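Local coordinates for hypothetical 30.2 KD protein c25g10.02 IN chromosome I (Schizosaccharomyces pombe, PDB 1KCF) that resolves four-way Holliday junctions as a homodimeric mitochondrial endonuclease, cutting at the point of strand exchange after CT and TT sequences, at residues E210-Y213 with K214-G218. Sequence-based numbering, arbitrary orientation.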
# COMPACT_ATOMS: atom_id res chain seq x y z
N GLU A 210 3.34 33.37 4.62
CA GLU A 210 2.25 32.44 4.90
C GLU A 210 2.67 31.31 5.84
O GLU A 210 2.07 31.13 6.91
CB GLU A 210 1.72 31.85 3.59
CG GLU A 210 1.03 32.86 2.68
CD GLU A 210 -0.25 33.40 3.29
OE1 GLU A 210 -1.22 32.61 3.44
OE2 GLU A 210 -0.30 34.60 3.62
N ALA A 211 3.68 30.55 5.44
CA ALA A 211 4.17 29.44 6.25
C ALA A 211 4.57 29.94 7.64
O ALA A 211 4.14 29.38 8.65
CB ALA A 211 5.36 28.78 5.57
N LEU A 212 5.38 30.98 7.68
CA LEU A 212 5.83 31.55 8.94
C LEU A 212 4.61 31.93 9.78
O LEU A 212 4.60 31.77 11.00
CB LEU A 212 6.69 32.79 8.70
CG LEU A 212 7.80 33.13 9.71
CD1 LEU A 212 8.16 34.60 9.57
CD2 LEU A 212 7.35 32.84 11.14
N TYR A 213 3.57 32.42 9.10
CA TYR A 213 2.35 32.84 9.78
C TYR A 213 1.63 31.67 10.45
O TYR A 213 1.18 31.78 11.59
CB TYR A 213 1.39 33.52 8.79
CG TYR A 213 0.21 34.18 9.47
CD1 TYR A 213 0.38 35.37 10.19
CD2 TYR A 213 -1.07 33.62 9.42
CE1 TYR A 213 -0.69 35.97 10.85
CE2 TYR A 213 -2.15 34.21 10.07
CZ TYR A 213 -1.95 35.39 10.79
OH TYR A 213 -3.00 35.97 11.46
N LYS A 214 1.50 30.55 9.73
CA LYS A 214 0.82 29.38 10.27
C LYS A 214 1.48 28.93 11.57
O LYS A 214 0.82 28.60 12.55
CB LYS A 214 0.87 28.21 9.28
CG LYS A 214 0.18 28.47 7.96
CD LYS A 214 0.08 27.18 7.15
CE LYS A 214 -0.51 27.42 5.77
NZ LYS A 214 -0.71 26.15 5.02
N TRP A 215 2.81 28.91 11.56
CA TRP A 215 3.57 28.49 12.72
C TRP A 215 3.38 29.41 13.92
O TRP A 215 3.10 28.94 15.03
CB TRP A 215 5.05 28.42 12.37
CG TRP A 215 5.92 28.08 13.53
CD1 TRP A 215 6.79 28.91 14.18
CD2 TRP A 215 6.04 26.80 14.16
NE1 TRP A 215 7.44 28.22 15.18
CE2 TRP A 215 7.00 26.92 15.18
CE3 TRP A 215 5.42 25.56 13.95
CZ2 TRP A 215 7.36 25.85 16.00
CZ3 TRP A 215 5.78 24.49 14.77
CH2 TRP A 215 6.74 24.65 15.78
N ASN A 216 3.53 30.71 13.71
CA ASN A 216 3.39 31.67 14.80
C ASN A 216 1.96 31.81 15.32
O ASN A 216 1.75 31.92 16.53
CB ASN A 216 3.91 33.04 14.39
CG ASN A 216 5.42 33.08 14.30
OD1 ASN A 216 6.12 32.42 15.07
ND2 ASN A 216 5.94 33.88 13.37
N ASN A 217 0.99 31.80 14.42
CA ASN A 217 -0.40 31.94 14.82
C ASN A 217 -0.99 30.60 15.25
O ASN A 217 -1.48 30.45 16.36
CB ASN A 217 -1.24 32.52 13.68
CG ASN A 217 -2.68 32.74 14.07
OD1 ASN A 217 -2.99 33.61 14.89
ND2 ASN A 217 -3.58 31.95 13.50
N GLY A 218 -0.94 29.63 14.34
CA GLY A 218 -1.48 28.32 14.63
C GLY A 218 -0.82 27.65 15.83
O GLY A 218 0.20 26.99 15.69
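Four successive i to i+4 hydrogen bonds tie Glu210–Tyr213 to Lys214–Asn217, from Lys214 N to Glu210 O (2.9 Å) through to Asn217 N to Tyr213 O (2.8 Å). On the exposed side, Tyr213 and Asn217 run side by side and point the same way. In both, CG stands trans to the main-chain nitrogen (chi1 -170° in Tyr213), which carries the two side chains off the helix in the same direction and sets Asn217 CB over one face of the tyrosine ring, 4.2 Å from the centroid and 17° off the normal: a CH-pi contact displaced toward the rim. The Asn217 amide plane is turned only 10° from that of the ring, so the two flat groups are nearly parallel. Both residues lie in the C-terminal half of helix 209-217, in the RNase H-like catalytic domain of this RuvC-family resolvase; helical phi/psi ends at Gly218, whose N makes a weak bond to Lys214 O. At Lys214, CG lies 3.4 Å from Glu210 O and the chain then extends away, leaving NZ 6.7 Å from Glu210 OE1, too far for a salt bridge. The indole of buried Trp215 leads away from Glu210–Tyr213, stacks on Trp70 and packs against helices 191-200 and 224-253, its side chain about 9 Å from that of Asp230, assigned as a magnesium ligand.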